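Local coordinates for protein glycosyltransferase (duf1792) (Streptococcus sanguinis, PDB 5V4A) that binds UDP and forms the C-terminal glycosyltransferase domain of a larger protein that probably serves the export of a serine-rich repeat cell wall protein, at residues Q185-H190 with Y209-E214; F28-M33 with Q85-L90; G156-D161 with W230-A235. One frame throughout, in Å; residues are numbered along the deposited sequence.

Contact 1 (Q185-H190 with Y209-E214); sequences QAVREH and YDLVQE
Arg188 NE donates to Glu214 OE1 and Arg188 NH2 donates to Glu214 OE2, each at 2.9 Å. This two-pronged salt bridge of the GT-D fold joins helix 180-190 to the residue just after helix 201-213. Helix 180-190 leads from strand 165-171 into strand 195-199. Helix 201-213 leads from there to the outer strand 218-220. Both steps are beta-alpha-beta units of the parallel sheet.

The arginine grips side-on, with one nitrogen for each carboxylate oxygen. Both oxygens use their syn lone pairs. The guanidinium and carboxylate planes are only 17° apart, and both bonds are nearly straight. This geometry holds the two flat groups almost coplanar and fixes their rotation. Arg188 reaches across because its chain is extended from CG to NE, while the chain of Glu214 is extended beyond CG. The two chains meet at about a right angle. Both residues are exposed, so the bridge lies at the surface.

Beneath it is a small apolar contact between buried side chains. Val187 CG1 is 3.7 Å from Leu211 CD2 and 4.0 Å from Leu211 CD1, so one valine methyl faces both ends of the leucine fork. CG1 lies anti to the backbone N (chi1 163°), and the valine points toward the other helix. Tyr216, in the loop after helix 201-213, touches both Arg188 and Leu211. Asp210 makes its own salt bridges, to Lys184 and Arg53.

Near the C-terminal end of helix 201-213, Tyr209 O takes two bonds from one residue. Gln213 N and Gln213 NE2 come from opposite faces of the carbonyl plane, and the NE2 bond is 3.3 Å long.

Contact 2 (F28-M33 with Q85-L90); sequences FGDGEM and QNFWSL
Asp30 turns its CG between its own backbone N and carbonyl carbon (chi1 49°), and Phe87 sends its ring out anti to its backbone N (chi1 167°). These two rotations bring the carboxylate against the end of the phenyl ring. Asp30 OD2 lies 3.6 Å from Phe87 CZ, and Asp30 CB meets the ring edge in its plane. The carboxylate is turned 73° from the phenyl plane.

Its other oxygen lies near the indole and approaches it obliquely. Asp30 OD1 is 3.8 Å from Trp88 CH2, with the carboxylate and indole planes nearly perpendicular. The aspartate therefore rests by van der Waals contact on the ends of two consecutive aromatic side chains. These two also pack on each other: Phe87 CE2 sits 3.6 Å above the indole plane, over its centre.

Asp30 is the first residue of helix 30-36, and Gly29 is its N-cap. The carboxylate of Glu32, three residues on, accepts from the N-cap backbone: Gly29 N to Glu32 OE1 is 3.0 Å, through the anti lone pair. The turn lies near the UDP site of the GT-D fold. The side chain of Asp30 is about 6 Å from the bound UDP, and UDP-binding Arg27 ends the strand before it.

Helix 30-36 follows strand 24-27 and packs against helix 82-103, where His92 touches Asp30, Met33 and Trp88. Glu32 of this helix touches helix 201-213, while Phe28 leans on helix 48-58 and pairs by backbone bonds with Cys69 of strand 66-70.

Contact 3 (G156-D161 with W230-A235); sequences GNDLFD and WFQMGA
Gln232 lays its terminal amide nearly parallel to the carboxylate of Asp158, with the two planes 14° apart. The side chains themselves run at a slant to each other. Gln232 NE2 comes within 3.1 Å of Asp158 OD1, the one close approach between the two residues. The glutamine chain leaves its helix toward the loop and bends at chi2 (-96°), which brings the amide nitrogen to the aspartate.

A water lies beside this pair. It accepts from Asp158 N at 3.1 Å and more weakly from Gln232 NE2 at 2.9 Å. The loop backbone and the glutamine amide are thus linked through one water, with the glutamine leg the weak one. Asp158 OD1 is hydrogen-bonded to Tyr228 OH, one turn earlier in the helix of Gln232.

The contact fastens the loop between strands 142-148 and 165-171 of the GT-D fold to helix 224-233. It is a surface contact, away from the UDP site. The loop is shaped by short-range bonds. Asn157 OD1 accepts from Leu159 N at 2.9 Å, in the carbonyl plane and on a lone pair, which makes an Asx turn. A type I beta turn follows from Asp158 to Asp161. The amide nitrogen of Asn157 is turned to the helix, where Asp225 OD2 and Glu229 OE1 both accept hydrogen bonds from it.

On the other side, Gln232 sits in the last turn of its helix. Gly234 ends that helix in a Schellman motif with positive phi (62°). Gly234 N bonds to Phe231 O at 3.0 Å, and Ala235 N bonds to Trp230 O at 2.9 Å.

How the contacts relate
From the N terminus, contact 2 comes first. Its loop opens at 28-33, takes in helix 48-58 and strand 66-70, and closes at 85-90. It ties helix 30-36 to helix 82-103 beside the three-stranded sheet. Contact 3 opens later, at 156-161, and closes only at 230-235. Contact 1 is nested inside that loop, between 185-190 and 209-214. Both belong to the five-stranded part: contact 1 joins two helices beside the sheet, and contact 3 anchors a loop to helix 224-233. None of the loops cross. Contacts 1 and 2 lie on opposite sides of the chain's centre, their own centres about 30 Å apart.

Contact 1 (Q185-H190 with Y209-E214)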
# COMPACT_ATOMS: atom_id res chain seq x y z
N GLN A 185 -18.59 -4.49 26.34
CA GLN A 185 -18.47 -5.74 27.08
C GLN A 185 -18.23 -6.91 26.14
O GLN A 185 -17.40 -7.78 26.41
CB GLN A 185 -19.72 -5.96 27.92
CG GLN A 185 -19.73 -7.24 28.70
CD GLN A 185 -20.74 -7.21 29.82
OE1 GLN A 185 -21.77 -6.55 29.71
NE2 GLN A 185 -20.44 -7.91 30.91
N ALA A 186 -18.92 -6.91 25.00
CA ALA A 186 -18.69 -7.97 24.01
C ALA A 186 -17.26 -7.91 23.48
O ALA A 186 -16.63 -8.95 23.30
CB ALA A 186 -19.69 -7.86 22.87
N VAL A 187 -16.74 -6.70 23.25
CA VAL A 187 -15.38 -6.57 22.74
C VAL A 187 -14.39 -7.16 23.73
O VAL A 187 -13.52 -7.95 23.36
CB VAL A 187 -15.06 -5.10 22.43
CG1 VAL A 187 -13.56 -4.90 22.30
CG2 VAL A 187 -15.77 -4.67 21.13
N ARG A 188 -14.53 -6.83 25.02
CA ARG A 188 -13.58 -7.37 25.99
C ARG A 188 -13.60 -8.89 26.02
O ARG A 188 -12.55 -9.52 26.20
CB ARG A 188 -13.88 -6.80 27.38
CG ARG A 188 -13.75 -5.29 27.48
CD ARG A 188 -13.99 -4.78 28.93
NE ARG A 188 -14.17 -3.33 28.95
CZ ARG A 188 -15.33 -2.72 29.12
NH1 ARG A 188 -16.43 -3.44 29.32
NH2 ARG A 188 -15.40 -1.40 29.08
N GLU A 189 -14.78 -9.50 25.81
CA GLU A 189 -14.91 -10.95 25.89
C GLU A 189 -14.34 -11.67 24.68
O GLU A 189 -13.91 -12.82 24.80
CB GLU A 189 -16.39 -11.33 26.06
CG GLU A 189 -16.60 -12.75 26.57
CD GLU A 189 -17.55 -13.57 25.71
OE1 GLU A 189 -17.42 -14.82 25.71
OE2 GLU A 189 -18.42 -12.97 25.05
N HIS A 190 -14.29 -11.02 23.51
CA HIS A 190 -13.90 -11.72 22.29
C HIS A 190 -12.66 -11.17 21.61
O HIS A 190 -12.19 -11.77 20.64
CB HIS A 190 -15.05 -11.68 21.27
CG HIS A 190 -16.28 -12.39 21.74
ND1 HIS A 190 -16.36 -13.77 21.81
CD2 HIS A 190 -17.47 -11.92 22.17
CE1 HIS A 190 -17.55 -14.11 22.26
NE2 HIS A 190 -18.24 -13.01 22.50
N TYR A 209 -12.26 5.42 20.98
CA TYR A 209 -11.63 6.20 22.04
C TYR A 209 -11.62 5.43 23.35
O TYR A 209 -10.57 5.32 24.01
CB TYR A 209 -12.33 7.55 22.23
CG TYR A 209 -11.66 8.36 23.31
CD1 TYR A 209 -10.67 9.27 22.99
CD2 TYR A 209 -12.00 8.20 24.65
CE1 TYR A 209 -10.03 10.00 23.99
CE2 TYR A 209 -11.36 8.93 25.65
CZ TYR A 209 -10.39 9.83 25.31
OH TYR A 209 -9.75 10.57 26.29
N ASP A 210 -12.77 4.90 23.75
CA ASP A 210 -12.86 4.19 25.03
C ASP A 210 -11.99 2.95 25.03
O ASP A 210 -11.37 2.62 26.05
CB ASP A 210 -14.32 3.81 25.32
CG ASP A 210 -15.14 4.96 25.87
OD1 ASP A 210 -14.57 6.03 26.19
OD2 ASP A 210 -16.37 4.80 25.98
N LEU A 211 -11.94 2.23 23.91
CA LEU A 211 -11.13 1.03 23.83
C LEU A 211 -9.64 1.35 23.88
O LEU A 211 -8.87 0.60 24.49
CB LEU A 211 -11.47 0.26 22.54
CG LEU A 211 -12.79 -0.49 22.53
CD1 LEU A 211 -13.01 -1.11 21.16
CD2 LEU A 211 -12.83 -1.54 23.63
N VAL A 212 -9.22 2.49 23.30
CA VAL A 212 -7.82 2.90 23.38
C VAL A 212 -7.41 3.11 24.83
O VAL A 212 -6.31 2.71 25.25
CB VAL A 212 -7.60 4.18 22.55
CG1 VAL A 212 -6.26 4.81 22.88
CG2 VAL A 212 -7.71 3.87 21.04
N GLN A 213 -8.29 3.70 25.63
CA GLN A 213 -7.95 3.96 27.02
C GLN A 213 -7.69 2.67 27.78
O GLN A 213 -6.98 2.66 28.80
CB GLN A 213 -9.06 4.77 27.69
CG GLN A 213 -9.42 6.06 26.96
CD GLN A 213 -8.22 6.88 26.51
OE1 GLN A 213 -7.32 7.20 27.29
NE2 GLN A 213 -8.20 7.24 25.22
N GLU A 214 -8.32 1.57 27.35
CA GLU A 214 -8.12 0.25 27.92
C GLU A 214 -7.01 -0.53 27.24
O GLU A 214 -6.85 -1.72 27.52
CB GLU A 214 -9.43 -0.53 27.89
CG GLU A 214 -10.51 0.11 28.71
CD GLU A 214 -11.77 -0.72 28.72
OE1 GLU A 214 -11.65 -1.95 28.94
OE2 GLU A 214 -12.86 -0.16 28.52

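Contact 2 (F28-M33 with Q85-L90)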
# COMPACT_ATOMS: atom_id res chain seq x y z
N PHE A 28 -13.82 12.01 12.10
CA PHE A 28 -15.05 12.76 12.28
C PHE A 28 -15.46 13.34 10.94
O PHE A 28 -14.64 13.97 10.26
CB PHE A 28 -14.87 13.87 13.31
CG PHE A 28 -14.69 13.35 14.69
CD1 PHE A 28 -13.43 13.09 15.19
CD2 PHE A 28 -15.80 13.08 15.48
CE1 PHE A 28 -13.27 12.60 16.47
CE2 PHE A 28 -15.66 12.58 16.75
CZ PHE A 28 -14.38 12.34 17.25
N GLY A 29 -16.71 13.09 10.55
CA GLY A 29 -17.23 13.64 9.31
C GLY A 29 -18.41 14.56 9.55
O GLY A 29 -18.62 15.03 10.67
N ASP A 30 -19.18 14.82 8.50
CA ASP A 30 -20.27 15.78 8.58
C ASP A 30 -21.39 15.31 9.51
O ASP A 30 -22.06 16.13 10.13
CB ASP A 30 -20.80 16.07 7.18
CG ASP A 30 -21.09 14.81 6.39
OD1 ASP A 30 -20.14 14.04 6.11
OD2 ASP A 30 -22.27 14.57 6.06
N GLY A 31 -21.59 14.00 9.63
CA GLY A 31 -22.64 13.51 10.50
C GLY A 31 -22.33 13.71 11.97
O GLY A 31 -23.25 13.90 12.78
N GLU A 32 -21.05 13.64 12.34
CA GLU A 32 -20.67 13.90 13.73
C GLU A 32 -20.82 15.38 14.08
O GLU A 32 -21.32 15.73 15.16
CB GLU A 32 -19.24 13.43 13.97
CG GLU A 32 -19.11 11.92 14.08
CD GLU A 32 -19.50 11.19 12.80
OE1 GLU A 32 -18.87 11.46 11.75
OE2 GLU A 32 -20.40 10.33 12.87
N MET A 33 -20.40 16.26 13.17
CA MET A 33 -20.60 17.69 13.39
C MET A 33 -22.09 18.03 13.45
O MET A 33 -22.48 18.95 14.19
CB MET A 33 -19.88 18.50 12.31
CG MET A 33 -20.22 19.96 12.32
SD MET A 33 -19.78 20.73 13.91
CE MET A 33 -18.00 20.46 13.98
N GLN A 85 -17.91 19.07 -3.86
CA GLN A 85 -17.53 20.47 -3.72
C GLN A 85 -18.72 21.32 -3.31
O GLN A 85 -18.62 22.17 -2.42
CB GLN A 85 -16.97 20.99 -5.05
CG GLN A 85 -15.74 20.27 -5.54
CD GLN A 85 -15.18 20.92 -6.78
OE1 GLN A 85 -14.85 22.10 -6.78
NE2 GLN A 85 -15.10 20.15 -7.86
N ASN A 86 -19.87 21.10 -3.96
CA ASN A 86 -21.07 21.87 -3.64
C ASN A 86 -21.55 21.59 -2.21
O ASN A 86 -22.05 22.50 -1.54
CB ASN A 86 -22.17 21.56 -4.65
CG ASN A 86 -21.89 22.17 -6.01
OD1 ASN A 86 -21.34 23.27 -6.11
ND2 ASN A 86 -22.26 21.46 -7.07
N PHE A 87 -21.42 20.35 -1.75
CA PHE A 87 -21.89 20.02 -0.40
C PHE A 87 -21.06 20.71 0.67
O PHE A 87 -21.61 21.36 1.57
CB PHE A 87 -21.88 18.51 -0.16
CG PHE A 87 -22.05 18.15 1.29
CD1 PHE A 87 -23.30 18.25 1.90
CD2 PHE A 87 -20.96 17.76 2.06
CE1 PHE A 87 -23.45 17.94 3.26
CE2 PHE A 87 -21.11 17.45 3.41
CZ PHE A 87 -22.36 17.54 4.00
N TRP A 88 -19.74 20.55 0.61
CA TRP A 88 -18.88 21.14 1.64
C TRP A 88 -18.88 22.66 1.56
O TRP A 88 -18.96 23.34 2.59
CB TRP A 88 -17.45 20.60 1.52
CG TRP A 88 -17.34 19.13 1.77
CD1 TRP A 88 -17.06 18.17 0.85
CD2 TRP A 88 -17.46 18.47 3.03
NE1 TRP A 88 -17.03 16.93 1.46
CE2 TRP A 88 -17.26 17.09 2.80
CE3 TRP A 88 -17.72 18.89 4.34
CZ2 TRP A 88 -17.32 16.14 3.82
CZ3 TRP A 88 -17.76 17.94 5.35
CH2 TRP A 88 -17.57 16.59 5.09
N SER A 89 -18.78 23.21 0.35
CA SER A 89 -18.51 24.63 0.18
C SER A 89 -19.75 25.50 0.26
O SER A 89 -19.63 26.69 0.57
CB SER A 89 -17.80 24.86 -1.16
OG SER A 89 -18.11 26.13 -1.70
N LEU A 90 -20.93 24.95 -0.00
CA LEU A 90 -22.16 25.72 0.04
C LEU A 90 -23.15 25.23 1.09
O LEU A 90 -24.15 25.91 1.33
CB LEU A 90 -22.84 25.70 -1.34
CG LEU A 90 -21.96 26.24 -2.48
CD1 LEU A 90 -22.71 26.19 -3.79
CD2 LEU A 90 -21.53 27.66 -2.17

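Contact 3 (G156-D161 with W230-A235)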
# COMPACT_ATOMS: atom_id res chain seq x y z
N GLY A 156 -19.53 -10.48 -0.03
CA GLY A 156 -19.64 -10.37 -1.47
C GLY A 156 -18.46 -9.75 -2.16
O GLY A 156 -18.52 -9.50 -3.37
N ASN A 157 -17.37 -9.46 -1.44
CA ASN A 157 -16.18 -8.92 -2.07
C ASN A 157 -14.97 -9.48 -1.32
O ASN A 157 -15.11 -10.22 -0.34
CB ASN A 157 -16.23 -7.39 -2.10
CG ASN A 157 -16.23 -6.77 -0.69
OD1 ASN A 157 -15.28 -6.94 0.06
ND2 ASN A 157 -17.29 -6.05 -0.35
N ASP A 158 -13.77 -9.14 -1.80
CA ASP A 158 -12.54 -9.69 -1.24
C ASP A 158 -11.78 -8.69 -0.37
O ASP A 158 -10.55 -8.77 -0.24
CB ASP A 158 -11.64 -10.21 -2.37
CG ASP A 158 -11.08 -9.09 -3.22
OD1 ASP A 158 -11.62 -7.97 -3.16
OD2 ASP A 158 -10.12 -9.34 -3.98
N LEU A 159 -12.50 -7.73 0.22
CA LEU A 159 -11.86 -6.69 1.02
C LEU A 159 -10.96 -7.26 2.11
O LEU A 159 -9.81 -6.82 2.28
CB LEU A 159 -12.93 -5.80 1.65
CG LEU A 159 -12.81 -4.27 1.75
CD1 LEU A 159 -13.55 -3.76 2.97
CD2 LEU A 159 -11.40 -3.76 1.75
N PHE A 160 -11.47 -8.23 2.87
CA PHE A 160 -10.81 -8.80 4.03
C PHE A 160 -10.28 -10.20 3.78
O PHE A 160 -9.93 -10.91 4.73
CB PHE A 160 -11.77 -8.81 5.23
CG PHE A 160 -12.24 -7.45 5.63
CD1 PHE A 160 -11.34 -6.49 6.05
CD2 PHE A 160 -13.60 -7.12 5.59
CE1 PHE A 160 -11.77 -5.22 6.43
CE2 PHE A 160 -14.04 -5.87 5.96
CZ PHE A 160 -13.13 -4.91 6.38
N ASP A 161 -10.19 -10.62 2.51
CA ASP A 161 -9.72 -11.96 2.21
C ASP A 161 -8.25 -12.16 2.59
O ASP A 161 -7.81 -13.31 2.75
CB ASP A 161 -9.94 -12.27 0.73
CG ASP A 161 -11.41 -12.58 0.39
OD1 ASP A 161 -12.31 -12.37 1.24
OD2 ASP A 161 -11.67 -13.02 -0.76
N TRP A 230 -17.97 0.23 -4.93
CA TRP A 230 -18.01 1.17 -6.05
C TRP A 230 -16.71 1.13 -6.84
O TRP A 230 -16.74 1.17 -8.08
CB TRP A 230 -18.28 2.59 -5.54
CG TRP A 230 -19.67 2.76 -5.02
CD1 TRP A 230 -20.79 2.14 -5.48
CD2 TRP A 230 -20.08 3.60 -3.94
NE1 TRP A 230 -21.88 2.54 -4.75
CE2 TRP A 230 -21.48 3.44 -3.81
CE3 TRP A 230 -19.41 4.48 -3.09
CZ2 TRP A 230 -22.22 4.13 -2.84
CZ3 TRP A 230 -20.15 5.16 -2.12
CH2 TRP A 230 -21.54 4.98 -2.01
N PHE A 231 -15.57 1.04 -6.15
CA PHE A 231 -14.28 0.93 -6.82
C PHE A 231 -14.22 -0.32 -7.70
O PHE A 231 -13.84 -0.25 -8.87
CB PHE A 231 -13.15 0.94 -5.76
CG PHE A 231 -11.80 0.52 -6.26
CD1 PHE A 231 -11.08 1.33 -7.12
CD2 PHE A 231 -11.22 -0.64 -5.80
CE1 PHE A 231 -9.80 0.96 -7.55
CE2 PHE A 231 -9.93 -1.02 -6.21
CZ PHE A 231 -9.22 -0.21 -7.10
N GLN A 232 -14.65 -1.47 -7.17
CA GLN A 232 -14.53 -2.70 -7.94
C GLN A 232 -15.46 -2.72 -9.15
O GLN A 232 -15.14 -3.36 -10.16
CB GLN A 232 -14.82 -3.92 -7.06
CG GLN A 232 -13.93 -4.03 -5.84
CD GLN A 232 -12.75 -4.94 -6.05
OE1 GLN A 232 -11.81 -4.60 -6.78
NE2 GLN A 232 -12.78 -6.10 -5.41
N MET A 233 -16.61 -2.05 -9.06
CA MET A 233 -17.54 -1.97 -10.18
C MET A 233 -17.18 -0.83 -11.12
O MET A 233 -17.77 -0.72 -12.20
CB MET A 233 -18.97 -1.84 -9.62
CG MET A 233 -19.47 -0.45 -9.45
SD MET A 233 -21.17 -0.48 -8.83
CE MET A 233 -21.01 -1.75 -7.60
N GLY A 234 -16.19 -0.01 -10.76
CA GLY A 234 -15.87 1.16 -11.55
C GLY A 234 -17.00 2.17 -11.64
O GLY A 234 -17.16 2.82 -12.68
N ALA A 235 -17.81 2.28 -10.58
CA ALA A 235 -18.96 3.17 -10.60
C ALA A 235 -18.53 4.62 -10.71
O ALA A 235 -17.46 5.02 -10.24
CB ALA A 235 -19.81 2.99 -9.33
O HOH W 1 -14.30 -8.45 -4.77